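Local structure of thiosulfate reductase (Thermus thermophilus, 2VPZ) at residues L261-H266 and Q310-V315; E178-W183 and Y342-L347; H266-E271 and N351-N356. The protein probably reduces sulfur compounds such as thiosulfate or polysulfide, using a molybdenum atom, molybdopterin guanine dinucleotide and a 4Fe-4S cluster. All blocks are in the same frame, centred on the assembly; numbering follows the deposited sequence.

Contact 1 (L261-H266 and Q310-V315); sequences LLAWIH and QVIREV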
loop_
_atom_site.group_PDB
_atom_site.type_symbol
_atom_site.label_atom_id
_atom_site.label_comp_id
_atom_site.label_asym_id
_atom_site.label_seq_id
_atom_site.Cartn_x
_atom_site.Cartn_y
_atom_site.Cartn_z
ATOM N N LEU A 261 28.765 -23.760 12.637
ATOM C CA LEU A 261 29.750 -23.869 11.549
ATOM C C LEU A 261 30.211 -25.355 11.356
ATOM O O LEU A 261 30.238 -25.837 10.231
ATOM C CB LEU A 261 30.943 -22.910 11.764
ATOM C CG LEU A 261 30.593 -21.421 11.531
ATOM C CD1 LEU A 261 31.580 -20.495 12.271
ATOM C CD2 LEU A 261 30.557 -21.112 10.021
ATOM N N LEU A 262 30.538 -26.072 12.434
ATOM C CA LEU A 262 30.936 -27.498 12.335
ATOM C C LEU A 262 29.838 -28.395 11.689
ATOM O O LEU A 262 30.149 -29.284 10.883
ATOM C CB LEU A 262 31.331 -28.089 13.713
ATOM C CG LEU A 262 32.575 -27.513 14.410
ATOM C CD1 LEU A 262 32.706 -28.087 15.821
ATOM C CD2 LEU A 262 33.842 -27.804 13.588
ATOM N N ALA A 263 28.572 -28.160 12.042
ATOM C CA ALA A 263 27.425 -28.917 11.498
ATOM C C ALA A 263 27.141 -28.591 10.012
ATOM O O ALA A 263 26.523 -29.385 9.298
ATOM C CB ALA A 263 26.135 -28.706 12.361
ATOM N N TRP A 264 27.564 -27.421 9.549
ATOM C CA TRP A 264 27.419 -27.068 8.141
ATOM C C TRP A 264 28.579 -27.755 7.388
ATOM O O TRP A 264 28.404 -28.230 6.261
ATOM C CB TRP A 264 27.450 -25.550 7.901
ATOM C CG TRP A 264 26.135 -24.820 8.137
ATOM C CD1 TRP A 264 24.879 -25.373 8.234
ATOM C CD2 TRP A 264 25.952 -23.403 8.298
ATOM N NE1 TRP A 264 23.944 -24.387 8.451
ATOM C CE2 TRP A 264 24.571 -23.172 8.492
ATOM C CE3 TRP A 264 26.828 -22.306 8.295
ATOM C CZ2 TRP A 264 24.038 -21.875 8.686
ATOM C CZ3 TRP A 264 26.310 -21.014 8.484
ATOM C CH2 TRP A 264 24.921 -20.815 8.678
ATOM N N ILE A 265 29.759 -27.794 8.004
ATOM C CA ILE A 265 30.952 -28.453 7.428
ATOM C C ILE A 265 30.541 -29.935 7.230
ATOM O O ILE A 265 30.748 -30.522 6.166
ATOM C CB ILE A 265 32.243 -28.343 8.387
ATOM C CG1 ILE A 265 32.989 -27.011 8.170
ATOM C CG2 ILE A 265 33.177 -29.547 8.142
ATOM C CD1 ILE A 265 33.934 -26.610 9.346
ATOM N N HIS A 266 29.938 -30.514 8.263
ATOM C CA HIS A 266 29.421 -31.888 8.216
ATOM C C HIS A 266 28.402 -32.103 7.063
ATOM O O HIS A 266 28.491 -33.099 6.344
ATOM C CB HIS A 266 28.735 -32.301 9.555
ATOM C CG HIS A 266 28.052 -33.627 9.555
ATOM N ND1 HIS A 266 28.410 -34.643 10.405
ATOM C CD2 HIS A 266 27.036 -34.095 8.832
ATOM C CE1 HIS A 266 27.649 -35.693 10.192
ATOM N NE2 HIS A 266 26.802 -35.380 9.235
ATOM N N GLN A 310 16.304 -28.718 10.762
ATOM C CA GLN A 310 15.858 -28.572 9.347
ATOM C C GLN A 310 16.474 -27.282 8.766
ATOM O O GLN A 310 17.069 -27.288 7.666
ATOM C CB GLN A 310 14.317 -28.561 9.221
ATOM C CG GLN A 310 13.741 -28.421 7.770
ATOM C CD GLN A 310 14.020 -29.615 6.825
ATOM O OE1 GLN A 310 15.181 -29.978 6.575
ATOM N NE2 GLN A 310 12.947 -30.219 6.288
ATOM N N VAL A 311 16.339 -26.190 9.516
ATOM C CA VAL A 311 16.930 -24.905 9.155
ATOM C C VAL A 311 18.463 -25.082 8.969
ATOM O O VAL A 311 18.991 -24.645 7.952
ATOM C CB VAL A 311 16.623 -23.822 10.241
ATOM C CG1 VAL A 311 17.372 -22.502 9.928
ATOM C CG2 VAL A 311 15.116 -23.586 10.313
ATOM N N ILE A 312 19.180 -25.740 9.888
ATOM C CA ILE A 312 20.641 -25.927 9.705
ATOM C C ILE A 312 21.021 -26.633 8.374
ATOM O O ILE A 312 21.976 -26.239 7.686
ATOM C CB ILE A 312 21.299 -26.662 10.926
ATOM C CG1 ILE A 312 21.034 -25.844 12.202
ATOM C CG2 ILE A 312 22.806 -26.935 10.622
ATOM C CD1 ILE A 312 21.624 -26.351 13.522
ATOM N N ARG A 313 20.245 -27.655 8.027
ATOM C CA ARG A 313 20.353 -28.426 6.780
ATOM C C ARG A 313 20.041 -27.600 5.520
ATOM O O ARG A 313 20.835 -27.567 4.567
ATOM C CB ARG A 313 19.408 -29.621 6.795
ATOM C CG ARG A 313 20.112 -30.875 7.117
ATOM C CD ARG A 313 19.329 -32.132 6.904
ATOM N NE ARG A 313 19.902 -33.060 7.849
ATOM C CZ ARG A 313 19.420 -33.288 9.058
ATOM N NH1 ARG A 313 18.314 -32.676 9.459
ATOM N NH2 ARG A 313 20.106 -34.052 9.897
ATOM N N GLU A 314 18.863 -26.980 5.512
ATOM C CA GLU A 314 18.398 -26.118 4.415
ATOM C C GLU A 314 19.424 -25.011 4.099
ATOM O O GLU A 314 19.743 -24.779 2.928
ATOM C CB GLU A 314 17.035 -25.486 4.751
ATOM C CG GLU A 314 15.793 -26.226 4.231
ATOM C CD GLU A 314 14.452 -25.767 4.867
ATOM O OE1 GLU A 314 14.236 -24.541 5.062
ATOM O OE2 GLU A 314 13.614 -26.657 5.151
ATOM N N VAL A 315 19.941 -24.322 5.112
ATOM C CA VAL A 315 20.937 -23.288 4.842
ATOM C C VAL A 315 22.204 -23.850 4.157
ATOM O O VAL A 315 22.683 -23.239 3.209
ATOM C CB VAL A 315 21.294 -22.455 6.134
ATOM C CG1 VAL A 315 22.461 -21.457 5.851
ATOM C CG2 VAL A 315 20.054 -21.695 6.591
#
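Ala263 is the first residue of 261-266 to meet Ile312: its methyl CB points toward helix 310-315 and rests 4.2 Å from Ile312 CG2. The small side chain suits this place, because it leaves room for the branched isoleucine to come up beside it. Trp264 follows and contributes the largest share of the contact. With CG anti to its own carbonyl carbon (chi1 -82°), the indole swings from the flank of its helix across to the other one; the CA atoms of Trp264 and Ile312 are also the nearest pair of the two segments. The pyrrole edge leads: NE1 lies 2.8 Å from the carbonyl oxygen Ile312 O, which sits at the ring edge near its plane, but the bond is bent to 121° at the hydrogen and is weak. Ile312 CG2 meets the same corner, 3.5 Å from Trp264 CD1, the two side chains crossing at about a right angle. Farther along the ring, Val315 CG1 approaches CZ2 of Trp264 obliquely and tightly, at 3.3 Å. Tryptophan thus combines a large apolar surface with one N-H at its edge that can be directed at a backbone oxygen. A leucine in its place would probably leave Ile312 O without this donor and open a gap beside Val315. The axes of the two segments approach to 9.6 Å at a crossing angle of -57°. Two helices of an alpha/beta domain thus pack beside its four-stranded parallel sheet, whose strand 202-206 receives Trp264 through Val204 and Val315 through Tyr202, while Ala301 of helix 298-305 touches both Ala263 and Ile312.

Contact 2 (E178-W183 and Y342-L347); sequences EVASQW and YRVMAL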
loop_
_atom_site.group_PDB
_atom_site.type_symbol
_atom_site.label_atom_id
_atom_site.label_comp_id
_atom_site.label_asym_id
_atom_site.label_seq_id
_atom_site.Cartn_x
_atom_site.Cartn_y
_atom_site.Cartn_z
ATOM N N GLU A 178 43.043 -12.884 11.611
ATOM C CA GLU A 178 44.308 -12.708 10.879
ATOM C C GLU A 178 45.204 -13.952 11.013
ATOM O O GLU A 178 45.870 -14.367 10.056
ATOM C CB GLU A 178 45.070 -11.441 11.324
ATOM C CG GLU A 178 44.393 -10.101 10.948
ATOM C CD GLU A 178 43.881 -10.047 9.499
ATOM O OE1 GLU A 178 42.764 -9.510 9.273
ATOM O OE2 GLU A 178 44.599 -10.532 8.586
ATOM N N VAL A 179 45.199 -14.525 12.213
ATOM C CA VAL A 179 45.952 -15.734 12.556
ATOM C C VAL A 179 45.314 -16.914 11.771
ATOM O O VAL A 179 46.025 -17.628 11.045
ATOM C CB VAL A 179 45.912 -16.012 14.099
ATOM C CG1 VAL A 179 46.552 -17.365 14.415
ATOM C CG2 VAL A 179 46.626 -14.868 14.861
ATOM N N ALA A 180 43.998 -17.107 11.909
ATOM C CA ALA A 180 43.258 -18.156 11.193
ATOM C C ALA A 180 43.593 -18.110 9.678
ATOM O O ALA A 180 43.911 -19.140 9.067
ATOM C CB ALA A 180 41.708 -17.989 11.408
ATOM N N SER A 181 43.540 -16.911 9.097
ATOM C CA SER A 181 43.855 -16.664 7.686
ATOM C C SER A 181 45.345 -16.945 7.316
ATOM O O SER A 181 45.626 -17.497 6.244
ATOM C CB SER A 181 43.465 -15.222 7.288
ATOM O OG SER A 181 43.532 -14.981 5.900
ATOM N N GLN A 182 46.303 -16.578 8.166
ATOM C CA GLN A 182 47.721 -16.831 7.862
ATOM C C GLN A 182 48.018 -18.348 7.780
ATOM O O GLN A 182 48.736 -18.800 6.885
ATOM C CB GLN A 182 48.660 -16.120 8.864
ATOM C CG GLN A 182 48.921 -14.635 8.537
ATOM C CD GLN A 182 49.607 -14.425 7.175
ATOM O OE1 GLN A 182 50.105 -15.377 6.561
ATOM N NE2 GLN A 182 49.652 -13.172 6.711
ATOM N N TRP A 183 47.414 -19.120 8.685
ATOM C CA TRP A 183 47.524 -20.588 8.751
ATOM C C TRP A 183 46.790 -21.331 7.609
ATOM O O TRP A 183 47.308 -22.306 7.041
ATOM C CB TRP A 183 46.965 -21.124 10.081
ATOM C CG TRP A 183 47.669 -20.769 11.406
ATOM C CD1 TRP A 183 48.674 -19.840 11.623
ATOM C CD2 TRP A 183 47.381 -21.345 12.692
ATOM N NE1 TRP A 183 49.012 -19.821 12.964
ATOM C CE2 TRP A 183 48.240 -20.734 13.637
ATOM C CE3 TRP A 183 46.478 -22.331 13.132
ATOM C CZ2 TRP A 183 48.214 -21.076 15.013
ATOM C CZ3 TRP A 183 46.446 -22.678 14.492
ATOM C CH2 TRP A 183 47.316 -22.046 15.414
ATOM N N TYR A 342 39.322 -20.529 16.485
ATOM C CA TYR A 342 38.610 -21.724 16.033
ATOM C C TYR A 342 37.352 -21.362 15.218
ATOM O O TYR A 342 37.151 -21.903 14.123
ATOM C CB TYR A 342 38.222 -22.609 17.216
ATOM C CG TYR A 342 39.368 -23.439 17.750
ATOM C CD1 TYR A 342 39.413 -23.814 19.091
ATOM C CD2 TYR A 342 40.396 -23.884 16.900
ATOM C CE1 TYR A 342 40.449 -24.616 19.590
ATOM C CE2 TYR A 342 41.448 -24.693 17.388
ATOM C CZ TYR A 342 41.465 -25.058 18.743
ATOM O OH TYR A 342 42.460 -25.860 19.273
ATOM N N ARG A 343 36.506 -20.464 15.723
ATOM C CA ARG A 343 35.314 -20.085 14.959
ATOM C C ARG A 343 35.715 -19.563 13.559
ATOM O O ARG A 343 35.157 -20.011 12.554
ATOM C CB ARG A 343 34.422 -19.041 15.674
ATOM C CG ARG A 343 33.238 -18.522 14.807
ATOM C CD ARG A 343 32.501 -17.331 15.441
ATOM N NE ARG A 343 33.331 -16.135 15.564
ATOM C CZ ARG A 343 34.017 -15.767 16.646
ATOM N NH1 ARG A 343 33.980 -16.511 17.737
ATOM N NH2 ARG A 343 34.746 -14.647 16.643
ATOM N N VAL A 344 36.684 -18.658 13.462
ATOM C CA VAL A 344 37.082 -18.172 12.138
ATOM C C VAL A 344 37.650 -19.296 11.225
ATOM O O VAL A 344 37.288 -19.372 10.048
ATOM C CB VAL A 344 38.087 -16.950 12.205
ATOM C CG1 VAL A 344 38.246 -16.327 10.795
ATOM C CG2 VAL A 344 37.595 -15.879 13.228
ATOM N N MET A 345 38.508 -20.173 11.750
ATOM C CA MET A 345 39.068 -21.287 10.958
ATOM C C MET A 345 37.928 -22.101 10.271
ATOM O O MET A 345 37.990 -22.384 9.058
ATOM C CB MET A 345 39.943 -22.210 11.841
ATOM C CG MET A 345 41.369 -21.714 12.117
ATOM S SD MET A 345 42.120 -22.552 13.539
ATOM C CE MET A 345 41.865 -24.266 13.103
ATOM N N ALA A 346 36.896 -22.438 11.052
ATOM C CA ALA A 346 35.700 -23.178 10.616
ATOM C C ALA A 346 34.883 -22.481 9.505
ATOM O O ALA A 346 34.345 -23.142 8.602
ATOM C CB ALA A 346 34.774 -23.466 11.828
ATOM N N LEU A 347 34.773 -21.156 9.612
ATOM C CA LEU A 347 34.075 -20.283 8.652
ATOM C C LEU A 347 34.858 -20.288 7.328
ATOM O O LEU A 347 34.260 -20.264 6.243
ATOM C CB LEU A 347 33.958 -18.833 9.181
ATOM C CG LEU A 347 33.363 -17.674 8.344
ATOM C CD1 LEU A 347 32.578 -16.713 9.258
ATOM C CD2 LEU A 347 34.462 -16.906 7.597
#
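Met345 leaves its helix to one side, and CG anti to its own carbonyl carbon (chi1 -80°) with an extended chi2 (162°) brings SD to Trp183; the bend at chi3 then turns the terminal methyl CE. Beside it, Val344 puts CG1 anti to the backbone N, and this branch, like its CB, faces Ala180. The alanine is the pivot of the contact. Its CB points toward the other helix and meets both residues, lying 3.8 Å from Met345 CG and 3.9 Å from Val344 CB. A side chain as small as a methyl suits this place, and a larger one would probably be hard to fit, since the CA atoms of Ala180 and Met345 are just 5.2 Å apart and the axes of the two short segments come within 8.6 Å. The helices cross at -45° and illustrate a common principle of helix packing, in which a small residue at the crossing point lets two backbones draw close while larger residues fill in around it. One turn farther on, Trp183 supplies such bulk, and with Met345 it forms a Met-aromatic contact. The sulfur SD stands 5.3 Å from the centroid of the six-membered ring, in an oblique position, and CE3 of Trp183 is the ring atom that comes nearest it, at 4.4 Å. Methionine suits the place because its unbranched, flexible chain can reach past the alanine and still present a polarisable atom to the indole. Val179, from the preceding turn of the same helix, lays CG1 over one face of the Trp183 ring, and the ring of Tyr593 also stacks with it. Leu605 packs against Met345, while Thr341, at the start of helix 341-354, touches Ala180.

Contact 3 (H266-E271 and N351-N356); sequences HVLIYE and NVLLGN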
loop_
_atom_site.group_PDB
_atom_site.type_symbol
_atom_site.label_atom_id
_atom_site.label_comp_id
_atom_site.label_asym_id
_atom_site.label_seq_id
_atom_site.Cartn_x
_atom_site.Cartn_y
_atom_site.Cartn_z
ATOM N N HIS A 266 29.938 -30.514 8.263
ATOM C CA HIS A 266 29.421 -31.888 8.216
ATOM C C HIS A 266 28.402 -32.103 7.063
ATOM O O HIS A 266 28.491 -33.099 6.344
ATOM C CB HIS A 266 28.735 -32.301 9.555
ATOM C CG HIS A 266 28.052 -33.627 9.555
ATOM N ND1 HIS A 266 28.410 -34.643 10.405
ATOM C CD2 HIS A 266 27.036 -34.095 8.832
ATOM C CE1 HIS A 266 27.649 -35.693 10.192
ATOM N NE2 HIS A 266 26.802 -35.380 9.235
ATOM N N VAL A 267 27.432 -31.202 6.880
ATOM C CA VAL A 267 26.443 -31.390 5.808
ATOM C C VAL A 267 27.036 -31.317 4.372
ATOM O O VAL A 267 26.650 -32.095 3.512
ATOM C CB VAL A 267 25.183 -30.421 5.927
ATOM C CG1 VAL A 267 24.217 -30.641 4.737
ATOM C CG2 VAL A 267 24.442 -30.673 7.260
ATOM N N LEU A 268 27.992 -30.422 4.121
ATOM C CA LEU A 268 28.642 -30.306 2.801
ATOM C C LEU A 268 29.601 -31.494 2.509
ATOM O O LEU A 268 29.793 -31.879 1.345
ATOM C CB LEU A 268 29.389 -28.955 2.645
ATOM C CG LEU A 268 28.681 -27.624 2.978
ATOM C CD1 LEU A 268 29.713 -26.476 3.104
ATOM C CD2 LEU A 268 27.608 -27.302 1.919
ATOM N N ILE A 269 30.222 -32.063 3.542
ATOM C CA ILE A 269 31.111 -33.212 3.365
ATOM C C ILE A 269 30.291 -34.530 3.276
ATOM O O ILE A 269 30.413 -35.275 2.301
ATOM C CB ILE A 269 32.212 -33.323 4.544
ATOM C CG1 ILE A 269 33.324 -32.290 4.352
ATOM C CG2 ILE A 269 32.814 -34.751 4.582
ATOM C CD1 ILE A 269 34.280 -32.112 5.562
ATOM N N TYR A 270 29.415 -34.781 4.249
ATOM C CA TYR A 270 28.591 -36.002 4.298
ATOM C C TYR A 270 27.397 -36.159 3.346
ATOM O O TYR A 270 26.938 -37.270 3.099
ATOM C CB TYR A 270 28.152 -36.320 5.735
ATOM C CG TYR A 270 29.253 -36.910 6.592
ATOM C CD1 TYR A 270 30.378 -36.149 6.927
ATOM C CD2 TYR A 270 29.192 -38.234 7.051
ATOM C CE1 TYR A 270 31.425 -36.680 7.695
ATOM C CE2 TYR A 270 30.235 -38.782 7.823
ATOM C CZ TYR A 270 31.350 -37.997 8.141
ATOM O OH TYR A 270 32.381 -38.511 8.889
ATOM N N GLU A 271 26.855 -35.052 2.845
ATOM C CA GLU A 271 25.766 -35.160 1.897
ATOM C C GLU A 271 26.374 -35.041 0.515
ATOM O O GLU A 271 25.674 -35.029 -0.505
ATOM C CB GLU A 271 24.673 -34.126 2.105
ATOM C CG GLU A 271 23.607 -34.530 3.100
ATOM C CD GLU A 271 22.434 -33.577 3.091
ATOM O OE1 GLU A 271 22.327 -32.822 2.102
ATOM O OE2 GLU A 271 21.634 -33.586 4.048
ATOM N N ASN A 351 34.089 -21.851 3.326
ATOM C CA ASN A 351 34.337 -21.082 2.098
ATOM C C ASN A 351 35.189 -21.904 1.105
ATOM O O ASN A 351 34.930 -21.901 -0.111
ATOM C CB ASN A 351 34.984 -19.715 2.405
ATOM C CG ASN A 351 33.990 -18.707 2.966
ATOM O OD1 ASN A 351 33.031 -18.342 2.294
ATOM N ND2 ASN A 351 34.204 -18.274 4.205
ATOM N N VAL A 352 36.184 -22.611 1.629
ATOM C CA VAL A 352 37.056 -23.476 0.837
ATOM C C VAL A 352 36.232 -24.623 0.195
ATOM O O VAL A 352 36.314 -24.838 -1.022
ATOM C CB VAL A 352 38.235 -24.034 1.726
ATOM C CG1 VAL A 352 38.833 -25.300 1.118
ATOM C CG2 VAL A 352 39.326 -22.974 1.853
ATOM N N LEU A 353 35.418 -25.313 1.004
ATOM C CA LEU A 353 34.525 -26.418 0.582
ATOM C C LEU A 353 33.501 -25.996 -0.505
ATOM O O LEU A 353 32.944 -26.838 -1.227
ATOM C CB LEU A 353 33.756 -27.018 1.793
ATOM C CG LEU A 353 34.435 -27.881 2.875
ATOM C CD1 LEU A 353 33.365 -28.463 3.803
ATOM C CD2 LEU A 353 35.237 -29.042 2.255
ATOM N N LEU A 354 33.243 -24.695 -0.596
ATOM C CA LEU A 354 32.322 -24.141 -1.579
ATOM C C LEU A 354 33.079 -23.758 -2.882
ATOM O O LEU A 354 32.452 -23.531 -3.916
ATOM C CB LEU A 354 31.537 -22.929 -0.992
ATOM C CG LEU A 354 30.423 -23.166 0.055
ATOM C CD1 LEU A 354 30.047 -21.822 0.730
ATOM C CD2 LEU A 354 29.171 -23.831 -0.583
ATOM N N GLY A 355 34.411 -23.726 -2.813
ATOM C CA GLY A 355 35.296 -23.381 -3.923
ATOM C C GLY A 355 35.317 -21.903 -4.300
ATOM O O GLY A 355 35.604 -21.551 -5.454
ATOM N N ASN A 356 35.051 -21.018 -3.342
ATOM C CA ASN A 356 34.981 -19.584 -3.645
ATOM C C ASN A 356 36.214 -18.687 -3.549
ATOM O O ASN A 356 36.189 -17.566 -4.047
ATOM C CB ASN A 356 33.827 -18.917 -2.844
ATOM C CG ASN A 356 33.994 -18.999 -1.300
ATOM O OD1 ASN A 356 35.110 -19.021 -0.769
ATOM N ND2 ASN A 356 32.862 -19.014 -0.583
#
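Leu268 and Leu353 mark the nearest backbone approach, with CA atoms 7.4 Å apart, where the last turns of helices 257-270 and 341-354 pack together. Helix 341-354 finishes in a Schellman motif: Gly355, at a positive phi of 73° that a residue without a side chain adopts easily, gives its N to Val352 O, while Asn356 N makes a weak bond back to Asn351 O. Within this last turn, Leu353 points toward the other helix and its CD1 is the atom that touches. This methyl lies 3.9 Å from Ile269 CG1 and 4.2 Å from Leu268 CB, so one leucine branch meets two successive residues. Ile269 starts off to one side, but its CG1 branch brings it back to Leu353, which it crosses at about a right angle. Branched aliphatic residues suit such a buried joint, as they fill it without needing polar partners. Leu289 and Lys290 of helix 287-292 also touch Ile269, and Ala320 of helix 309-320 touches Leu268. Across the capped turn the side chains of the two asparagines join as well, Asn356 ND2 donating to Asn351 OD1 in the carbonyl plane, on a lone pair, at 3.0 Å.

In the fold
Helix 257-270 is shared by contacts 1 and 3, whose centres lie about 10 Å apart, and helix 341-354 by contacts 2 and 3, about 16 Å apart. Contact 3 therefore couples the two helices directly, and contacts 1 and 2, about 19 Å apart, also touch where Leu261 and Ile265 pack against Arg343, Ala346 and Leu347. Along the chain, contact 1 is nested within the loop closed by contact 2, and contact 3 crosses both. Helices distant in sequence thus pack into one connected cluster of the molybdopterin oxidoreductase region, outside the iron-sulfur and molybdenum sites; the side chains of Trp264 and Val344 stay about 9 and 10 Å from a bound molybdopterin guanine dinucleotide.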